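Local atomic coordinates of restriction endonuclease r.bpuji (Bacillus pumilus, PDB entry 2VLA), a protein that is a restriction endonuclease that recognises a specific DNA sequence, here represented by its recognition domain bound to cognate DNA. Residues I141-V144 with L145-D149; S206-H209 with I210-L214; R224-G227 with N228-K231. One frame throughout, in Å; residues are numbered along the deposited sequence.

Contact 1. Residues I141-V144 with L145-D149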
loop_
_atom_site.group_PDB
_atom_site.type_symbol
_atom_site.label_atom_id
_atom_site.label_comp_id
_atom_site.label_asym_id
_atom_site.label_seq_id
_atom_site.Cartn_x
_atom_site.Cartn_y
_atom_site.Cartn_z
ATOM N N ILE A 141 2.169 5.301 -10.182
ATOM C CA ILE A 141 0.946 4.854 -10.890
ATOM C C ILE A 141 0.185 6.054 -11.436
ATOM O O ILE A 141 -0.233 6.075 -12.595
ATOM C CB ILE A 141 0.019 4.028 -9.960
ATOM C CG1 ILE A 141 0.625 2.660 -9.674
ATOM C CG2 ILE A 141 -1.376 3.860 -10.587
ATOM C CD1 ILE A 141 0.087 2.021 -8.411
ATOM N N LEU A 142 0.013 7.072 -10.600
ATOM C CA LEU A 142 -0.706 8.241 -11.021
ATOM C C LEU A 142 -0.000 8.921 -12.235
ATOM O O LEU A 142 -0.653 9.340 -13.179
ATOM C CB LEU A 142 -0.824 9.222 -9.857
ATOM C CG LEU A 142 -1.823 8.778 -8.763
ATOM C CD1 LEU A 142 -1.738 9.786 -7.629
ATOM C CD2 LEU A 142 -3.292 8.655 -9.309
ATOM N N GLN A 143 1.337 9.014 -12.207
ATOM C CA GLN A 143 2.030 9.577 -13.338
ATOM C C GLN A 143 1.915 8.719 -14.606
ATOM O O GLN A 143 1.774 9.242 -15.700
ATOM C CB GLN A 143 3.498 9.829 -12.999
ATOM C CG GLN A 143 4.289 10.564 -14.111
ATOM C CD GLN A 143 3.861 11.999 -14.279
ATOM O OE1 GLN A 143 3.244 12.580 -13.408
ATOM N NE2 GLN A 143 4.328 12.618 -15.350
ATOM N N VAL A 144 1.964 7.395 -14.449
ATOM C CA VAL A 144 1.753 6.502 -15.589
ATOM C C VAL A 144 0.343 6.747 -16.206
ATOM O O VAL A 144 0.189 6.844 -17.415
ATOM C CB VAL A 144 1.906 5.025 -15.161
ATOM C CG1 VAL A 144 1.330 4.057 -16.224
ATOM C CG2 VAL A 144 3.360 4.690 -14.878
ATOM N N LEU A 145 -0.666 6.885 -15.343
ATOM C CA LEU A 145 -2.032 7.121 -15.828
ATOM C C LEU A 145 -2.156 8.492 -16.519
ATOM O O LEU A 145 -2.829 8.613 -17.557
ATOM C CB LEU A 145 -3.032 6.998 -14.673
ATOM C CG LEU A 145 -3.234 5.573 -14.131
ATOM C CD1 LEU A 145 -4.035 5.627 -12.851
ATOM C CD2 LEU A 145 -3.914 4.672 -15.168
ATOM N N LEU A 146 -1.515 9.524 -15.950
ATOM C CA LEU A 146 -1.513 10.853 -16.591
ATOM C C LEU A 146 -0.864 10.764 -17.960
ATOM O O LEU A 146 -1.367 11.305 -18.934
ATOM C CB LEU A 146 -0.764 11.882 -15.743
ATOM C CG LEU A 146 -1.505 12.404 -14.512
ATOM C CD1 LEU A 146 -0.525 13.127 -13.623
ATOM C CD2 LEU A 146 -2.669 13.319 -14.889
ATOM N N THR A 147 0.277 10.086 -18.011
ATOM C CA THR A 147 1.041 9.952 -19.246
ATOM C C THR A 147 0.275 9.133 -20.296
ATOM O O THR A 147 0.273 9.470 -21.474
ATOM C CB THR A 147 2.427 9.351 -18.969
ATOM O OG1 THR A 147 3.106 10.180 -18.030
ATOM C CG2 THR A 147 3.284 9.233 -20.260
ATOM N N ALA A 148 -0.464 8.106 -19.849
ATOM C CA ALA A 148 -1.354 7.368 -20.754
ATOM C C ALA A 148 -2.396 8.311 -21.377
ATOM O O ALA A 148 -2.557 8.360 -22.592
ATOM C CB ALA A 148 -2.031 6.207 -20.003
ATOM N N ASP A 149 -3.066 9.102 -20.545
ATOM C CA ASP A 149 -4.063 10.042 -21.063
ATOM C C ASP A 149 -3.429 11.046 -22.038
ATOM O O ASP A 149 -4.011 11.380 -23.063
ATOM C CB ASP A 149 -4.749 10.795 -19.922
ATOM C CG ASP A 149 -5.813 9.983 -19.243
ATOM O OD1 ASP A 149 -6.201 8.922 -19.793
ATOM O OD2 ASP A 149 -6.290 10.407 -18.166
HETATM O O HOH W 1 5.709 11.280 -17.695
#
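Gln143 and Thr147 meet one turn apart on helix 137-150. Gln143 O takes two bonds. Thr147 N reaches Gln143 O at 2.9 Å, the ordinary helical bond. Thr147 OG1 donates to Gln143 O as well, at 2.8 Å, from the opposite face of the carbonyl plane and 35° out of it. The Thr147 hydroxyl can reach back because OG1 stands beside its own backbone N, anti to the carbonyl carbon (chi1 -57°).

The hydroxyl also accepts. A water donates a hydrogen bond to Thr147 OG1 (2.8 Å) and accepts one from Gln143 NE2 (3.0 Å). The water thus joins the two side chains, whose own polar ends, Gln143 NE2 and Thr147 OG1, stay 3.8 Å apart. Gln143 OE1 turns the other way, and Leu146 CD1 lies 3.8 Å from it.

The other carbonyls are paired along the helix. Ile141 O takes Leu145 N, Leu142 O takes Leu146 N, and Val144 O takes Ala148 N. On another side, Ile141 and Leu145 run side by side, pointing the same way, with Ile141 CG2 3.9 Å from Leu145 CD1. Leu142, Leu145 and Leu146 pack on Leu232, while Thr147 packs on Ile178 and Ile181 of helix 177-189. This is a regular alpha helix with i to i+4 bonds, to which the threonine hydroxyl adds a side-chain bond to the preceding turn.

Contact 2. Residues S206-H209 with I210-L214; sequences SMQH and IREQL. With nucleotides of chain C.
The Gln208 side chain leaves the helix with CG anti to its backbone N (chi1 -178°) and runs on extended, which carries its amide out to the DNA. Glu212, one turn later, has CG beside its own N and is also extended. Its carboxylate therefore comes up to the Gln208 amide.

Gln208 reads DA4 of chain C with both ends of the amide. Gln208 OE1 accepts from the adenine N6 at 2.9 Å, and Gln208 NE2 donates to the adenine N7 at 3.0 Å. The other N-H of Gln208 NE2 is hydrogen-bonded to Glu212 OE2 at 2.9 Å, almost straight at 174°. The two flat groups stand nearly perpendicular, 86° apart, and the amide meets OE2 from above the carboxylate plane. Glu212 OE1 is bound to Gly16 N, which holds the carboxylate in place. An alanine in place of Gln208 would probably leave the adenine edge without this pair of bonds and Glu212 OE2 without its amide partner.

Arg211 faces the DNA backbone. In one of its two conformers, Arg211 NH1 lies 2.8 Å from OP1 of DC2 of chain C, near the guanidinium plane, and OP2 of DC3 of chain C sits over one face. Asn215 accepts from its NE.

Away from the DNA, Ile210 CG1 packs over the face of the His209 ring, 4.0 Å from its centroid. Gln213 NE2 and Gln213 N both bond to His209 O, from opposite faces of its plane.

This helix belongs to a helix-turn-helix recognition domain, and its Gln208 meets a base. Because one N-H of Gln208 NE2 is bonded to Glu212 OE2, the amide is probably held with OE1 toward N6 and NE2 toward N7, a pattern that matches adenine.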
loop_
_atom_site.group_PDB
_atom_site.type_symbol
_atom_site.label_atom_id
_atom_site.label_comp_id
_atom_site.label_asym_id
_atom_site.label_seq_id
_atom_site.Cartn_x
_atom_site.Cartn_y
_atom_site.Cartn_z
ATOM N N SER A 206 -1.190 -14.065 -7.467
ATOM C CA SER A 206 -0.599 -13.217 -8.461
ATOM C C SER A 206 -1.102 -11.784 -8.428
ATOM O O SER A 206 -0.338 -10.843 -8.734
ATOM C CB SER A 206 -0.871 -13.787 -9.848
ATOM O OG SER A 206 -0.383 -15.091 -9.963
ATOM N N MET A 207 -2.375 -11.599 -8.087
ATOM C CA MET A 207 -3.049 -10.348 -8.363
ATOM C C MET A 207 -3.710 -9.654 -7.164
ATOM O O MET A 207 -3.966 -8.453 -7.234
ATOM C CB MET A 207 -4.081 -10.532 -9.472
ATOM C CG MET A 207 -3.482 -10.577 -10.874
ATOM S SD MET A 207 -2.743 -9.027 -11.371
ATOM C CE MET A 207 -4.213 -7.992 -11.475
ATOM N N GLN A 208 -3.917 -10.336 -6.052
ATOM C CA GLN A 208 -4.754 -9.725 -5.044
ATOM C C GLN A 208 -4.080 -8.449 -4.498
ATOM O O GLN A 208 -4.728 -7.453 -4.266
ATOM C CB GLN A 208 -5.103 -10.684 -3.904
ATOM C CG GLN A 208 -6.027 -10.023 -2.884
ATOM C CD GLN A 208 -6.664 -10.972 -1.916
ATOM O OE1 GLN A 208 -6.521 -12.191 -2.037
ATOM N NE2 GLN A 208 -7.383 -10.420 -0.946
ATOM N N HIS A 209 -2.766 -8.503 -4.307
ATOM C CA HIS A 209 -2.037 -7.339 -3.762
ATOM C C HIS A 209 -1.932 -6.188 -4.782
ATOM O O HIS A 209 -1.774 -5.031 -4.397
ATOM C CB HIS A 209 -0.619 -7.728 -3.280
ATOM C CG HIS A 209 0.205 -8.382 -4.327
ATOM N ND1 HIS A 209 0.000 -9.684 -4.715
ATOM C CD2 HIS A 209 1.229 -7.911 -5.088
ATOM C CE1 HIS A 209 0.833 -9.979 -5.691
ATOM N NE2 HIS A 209 1.616 -8.927 -5.907
ATOM N N ILE A 210 -2.037 -6.514 -6.052
ATOM C CA ILE A 210 -2.046 -5.538 -7.089
ATOM C C ILE A 210 -3.393 -4.855 -7.184
ATOM O O ILE A 210 -3.490 -3.633 -7.173
ATOM C CB ILE A 210 -1.591 -6.150 -8.424
ATOM C CG1 ILE A 210 -0.143 -6.632 -8.286
ATOM C CG2 ILE A 210 -1.779 -5.188 -9.552
ATOM C CD1 ILE A 210 0.437 -7.351 -9.493
ATOM N N ARG A 211 -4.454 -5.658 -7.243
ATOM C CA ARG A 211 -5.795 -5.122 -7.191
ATOM C C ARG A 211 -5.990 -4.247 -5.949
ATOM O O ARG A 211 -6.583 -3.185 -6.021
ATOM C CB ARG A 211 -6.827 -6.269 -7.191
ATOM C CG ARG A 211 -8.238 -5.810 -6.875
ATOM C CD ARG A 211 -8.712 -4.727 -7.849
ATOM N NE ARG A 211 -10.028 -4.197 -7.488
ATOM C CZ ARG A 211 -11.169 -4.582 -8.045
ATOM N NH1 ARG A 211 -11.165 -5.520 -8.975
ATOM N NH2 ARG A 211 -12.313 -4.034 -7.662
ATOM N N GLU A 212 -5.534 -4.725 -4.808
ATOM C CA GLU A 212 -5.790 -4.017 -3.562
ATOM C C GLU A 212 -5.026 -2.689 -3.427
ATOM O O GLU A 212 -5.548 -1.740 -2.933
ATOM C CB GLU A 212 -5.588 -4.916 -2.367
ATOM C CG GLU A 212 -6.726 -5.964 -2.313
ATOM C CD GLU A 212 -6.713 -6.897 -1.128
ATOM O OE1 GLU A 212 -5.719 -7.000 -0.409
ATOM O OE2 GLU A 212 -7.762 -7.581 -0.933
ATOM N N GLN A 213 -3.838 -2.622 -3.994
ATOM C CA GLN A 213 -3.171 -1.342 -4.113
ATOM C C GLN A 213 -4.056 -0.378 -4.910
ATOM O O GLN A 213 -4.297 0.777 -4.491
ATOM C CB GLN A 213 -1.779 -1.517 -4.752
ATOM C CG GLN A 213 -0.753 -2.079 -3.779
ATOM C CD GLN A 213 0.581 -2.329 -4.424
ATOM O OE1 GLN A 213 1.462 -1.439 -4.426
ATOM N NE2 GLN A 213 0.779 -3.513 -4.944
ATOM N N LEU A 214 -4.566 -0.824 -6.064
ATOM C CA LEU A 214 -5.431 0.016 -6.827
ATOM C C LEU A 214 -6.697 0.399 -6.023
ATOM O O LEU A 214 -7.179 1.499 -6.122
ATOM C CB LEU A 214 -5.790 -0.626 -8.179
ATOM C CG LEU A 214 -4.607 -0.788 -9.117
ATOM C CD1 LEU A 214 -4.971 -1.623 -10.308
ATOM C CD2 LEU A 214 -4.124 0.545 -9.560
ATOM P P DC C 3 -12.543 -6.420 -3.706
ATOM O OP1 DC C 3 -13.459 -5.317 -3.336
ATOM O OP2 DC C 3 -11.215 -6.158 -4.257
ATOM O "O5'" DC C 3 -12.313 -7.352 -2.429
ATOM C "C5'" DC C 3 -13.419 -7.758 -1.635
ATOM C "C4'" DC C 3 -13.007 -8.832 -0.664
ATOM O "O4'" DC C 3 -12.741 -10.059 -1.369
ATOM C "C3'" DC C 3 -11.711 -8.522 0.077
ATOM O "O3'" DC C 3 -11.778 -8.848 1.452
ATOM C "C2'" DC C 3 -10.692 -9.421 -0.618
ATOM C "C1'" DC C 3 -11.576 -10.624 -0.815
ATOM N N1 DC C 3 -11.064 -11.645 -1.697
ATOM C C2 DC C 3 -11.367 -13.000 -1.454
ATOM O O2 DC C 3 -12.146 -13.322 -0.513
ATOM N N3 DC C 3 -10.842 -13.921 -2.285
ATOM C C4 DC C 3 -10.051 -13.561 -3.290
ATOM N N4 DC C 3 -9.573 -14.508 -4.082
ATOM C C5 DC C 3 -9.724 -12.203 -3.520
ATOM C C6 DC C 3 -10.211 -11.296 -2.691
ATOM P P DA C 4 -12.114 -7.790 2.605
ATOM O OP1 DA C 4 -13.436 -7.314 2.401
ATOM O OP2 DA C 4 -10.953 -6.867 2.676
ATOM O "O5'" DA C 4 -12.054 -8.807 3.772
ATOM C "C5'" DA C 4 -13.223 -9.633 4.021
ATOM C "C4'" DA C 4 -12.785 -10.963 4.579
ATOM O "O4'" DA C 4 -12.181 -11.785 3.552
ATOM C "C3'" DA C 4 -11.739 -10.880 5.705
ATOM O "O3'" DA C 4 -12.026 -11.896 6.650
ATOM C "C2'" DA C 4 -10.452 -11.189 4.964
ATOM C "C1'" DA C 4 -10.916 -12.265 4.004
ATOM N N9 DA C 4 -10.068 -12.490 2.863
ATOM C C8 DA C 4 -9.309 -11.563 2.176
ATOM N N7 DA C 4 -8.673 -12.066 1.152
ATOM C C5 DA C 4 -9.015 -13.411 1.138
ATOM C C6 DA C 4 -8.663 -14.473 0.317
ATOM N N6 DA C 4 -7.869 -14.417 -0.749
ATOM N N1 DA C 4 -9.227 -15.688 0.604
ATOM C C2 DA C 4 -10.047 -15.794 1.682
ATOM N N3 DA C 4 -10.460 -14.871 2.509
ATOM C C4 DA C 4 -9.880 -13.669 2.193
ATOM P P DC C 2 -11.811 -9.194 -9.687
ATOM O OP1 DC C 2 -11.885 -7.878 -10.327
ATOM O OP2 DC C 2 -10.505 -9.890 -9.633
ATOM O "O5'" DC C 2 -12.304 -9.050 -8.192
ATOM C "C5'" DC C 2 -13.565 -8.548 -7.930
ATOM C "C4'" DC C 2 -13.869 -8.762 -6.484
ATOM O "O4'" DC C 2 -14.028 -10.165 -6.228
ATOM C "C3'" DC C 2 -12.777 -8.276 -5.543
ATOM O "O3'" DC C 2 -13.380 -7.323 -4.689
ATOM C "C2'" DC C 2 -12.282 -9.545 -4.838
ATOM C "C1'" DC C 2 -13.474 -10.485 -4.967
ATOM N N1 DC C 2 -13.215 -11.948 -5.023
ATOM C C2 DC C 2 -13.933 -12.810 -4.184
ATOM O O2 DC C 2 -14.697 -12.346 -3.349
ATOM N N3 DC C 2 -13.751 -14.149 -4.315
ATOM C C4 DC C 2 -12.916 -14.626 -5.232
ATOM N N4 DC C 2 -12.793 -15.968 -5.331
ATOM C C5 DC C 2 -12.189 -13.767 -6.108
ATOM C C6 DC C 2 -12.386 -12.443 -5.979
#

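Contact 3. Residues R224-G227 with N228-K231; sequences RIDG and NLVK
Asp226 OD1 grips the turn of a beta hairpin, taking Asn228 N and Leu229 N together. The hairpin joins strands 223-225 and 230-232, which run antiparallel. Arg224 and Lys231 form a hydrogen-bonded pair: Arg224 N donates to Lys231 O at 2.8 Å, and Lys231 N donates back to Arg224 O at 3.0 Å. Ile225 and Val230 make the next, non-hydrogen-bonded pair, with CA atoms 4.6 Å apart. Beyond it, Asp226 N bonds to Leu229 O at 3.0 Å and closes the base of the turn.

The packed side is the face that carries Ile225 and Val230. Both are buried. Ile225 lies on Arg211, Leu214 and Asn215 of helix 203-219, so the hairpin rests on the DNA-contacting helix that precedes it in the chain. Glu218 accepts from Ile225 N at the same boundary. On the second strand, the backbone of Val230 is hydrogen-bonded to that of Leu155.

The other face, with Arg224 and Lys231, is the exposed side. In one of its two conformers Arg224 leads away from the facing strand. Lys231 also leads away, and it touches Gln154. Asp226 OD2 and Lys231 NZ have opposite charges but stay 5.6 Å apart, so any attraction between them is probably modest. Gly227 and Asn228, at the turn itself, are exposed too. Leu229 is partly covered, and its side chain also touches Gln154.

The exposed turn is nevertheless tied together through a single carboxylate oxygen. Asp226 has CG between its backbone N and carbonyl carbon (chi1 68°), which swings the carboxylate over the turn. Asn228 N meets Asp226 OD1 nearly along its C-O axis at 2.6 Å; Leu229 N comes from above the carboxylate plane, 44° out of it, at 2.8 Å.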
loop_
_atom_site.group_PDB
_atom_site.type_symbol
_atom_site.label_atom_id
_atom_site.label_comp_id
_atom_site.label_asym_id
_atom_site.label_seq_id
_atom_site.Cartn_x
_atom_site.Cartn_y
_atom_site.Cartn_z
ATOM N N ARG A 224 -10.927 5.427 -10.761
ATOM C CA ARG A 224 -12.076 4.541 -10.797
ATOM C C ARG A 224 -11.682 3.295 -11.587
ATOM O O ARG A 224 -11.142 3.399 -12.700
ATOM C CB ARG A 224 -13.261 5.240 -11.465
ATOM C CG ARG A 224 -14.557 4.447 -11.417
ATOM C CD ARG A 224 -15.629 5.145 -10.561
ATOM N NE ARG A 224 -15.800 4.524 -9.241
ATOM C CZ ARG A 224 -15.787 3.211 -9.020
ATOM N NH1 ARG A 224 -15.613 2.372 -10.021
ATOM N NH2 ARG A 224 -15.952 2.740 -7.791
ATOM N N ILE A 225 -11.857 2.128 -10.966
ATOM C CA ILE A 225 -11.546 0.871 -11.572
ATOM C C ILE A 225 -12.854 0.287 -12.096
ATOM O O ILE A 225 -13.767 0.037 -11.325
ATOM C CB ILE A 225 -10.993 -0.144 -10.505
ATOM C CG1 ILE A 225 -9.788 0.425 -9.742
ATOM C CG2 ILE A 225 -10.613 -1.468 -11.172
ATOM C CD1 ILE A 225 -9.443 -0.378 -8.487
ATOM N N ASP A 226 -12.952 0.107 -13.390
ATOM C CA ASP A 226 -14.094 -0.636 -13.942
ATOM C C ASP A 226 -13.633 -2.002 -14.453
ATOM O O ASP A 226 -12.538 -2.451 -14.143
ATOM C CB ASP A 226 -14.847 0.195 -14.989
ATOM C CG ASP A 226 -14.063 0.435 -16.263
ATOM O OD1 ASP A 226 -13.547 -0.527 -16.858
ATOM O OD2 ASP A 226 -14.028 1.616 -16.718
ATOM N N GLY A 227 -14.532 -2.729 -15.096
ATOM C CA GLY A 227 -14.228 -4.094 -15.549
ATOM C C GLY A 227 -13.071 -4.143 -16.549
ATOM O O GLY A 227 -12.416 -5.179 -16.704
ATOM N N ASN A 228 -12.916 -3.055 -17.299
ATOM C CA ASN A 228 -12.016 -3.014 -18.441
ATOM C C ASN A 228 -10.752 -2.184 -18.140
ATOM O O ASN A 228 -9.665 -2.510 -18.623
ATOM C CB ASN A 228 -12.716 -2.370 -19.661
ATOM C CG ASN A 228 -13.851 -3.220 -20.229
ATOM O OD1 ASN A 228 -14.725 -2.708 -20.924
ATOM N ND2 ASN A 228 -13.809 -4.489 -19.980
ATOM N N LEU A 229 -10.907 -1.091 -17.384
ATOM C CA LEU A 229 -9.904 -0.001 -17.389
ATOM C C LEU A 229 -9.711 0.575 -16.024
ATOM O O LEU A 229 -10.619 0.538 -15.184
ATOM C CB LEU A 229 -10.380 1.097 -18.319
ATOM C CG LEU A 229 -10.415 0.762 -19.793
ATOM C CD1 LEU A 229 -10.902 1.982 -20.572
ATOM C CD2 LEU A 229 -9.043 0.273 -20.299
ATOM N N VAL A 230 -8.521 1.163 -15.806
ATOM C CA VAL A 230 -8.284 1.995 -14.652
ATOM C C VAL A 230 -8.181 3.430 -15.141
ATOM O O VAL A 230 -7.321 3.736 -15.970
ATOM C CB VAL A 230 -6.961 1.599 -13.974
ATOM C CG1 VAL A 230 -6.627 2.577 -12.833
ATOM C CG2 VAL A 230 -7.018 0.147 -13.474
ATOM N N LYS A 231 -9.053 4.307 -14.649
ATOM C CA LYS A 231 -9.111 5.704 -15.123
ATOM C C LYS A 231 -8.987 6.705 -13.984
ATOM O O LYS A 231 -9.474 6.468 -12.896
ATOM C CB LYS A 231 -10.424 5.949 -15.860
ATOM C CG LYS A 231 -10.584 5.110 -17.124
ATOM C CD LYS A 231 -11.983 5.230 -17.701
ATOM C CE LYS A 231 -12.227 6.616 -18.271
ATOM N NZ LYS A 231 -13.558 6.719 -18.924
#

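How the contacts relate
Contact 3 lies between the other two. Its hairpin follows helix 203-219 in the chain and packs against contact 2 through Leu214 CB and Ile225 CD1, 3.7 Å apart. Towards contact 1, Leu145 CD2 comes within 3.6 Å of Val230 O. Contacts 1 and 2 do not touch; their centres are 18 Å apart and their nearest atoms about 4 Å. Distance from the DNA sets them apart. Contact 2 binds it directly, contact 3 comes within about 7 Å at its nearest atom, and contact 1 stays about 15 Å off. The Gln143 side chain in contact 1 is about 12 Å from a bound sodium ion and touches Trp247, which lines the bound polyether's pocket.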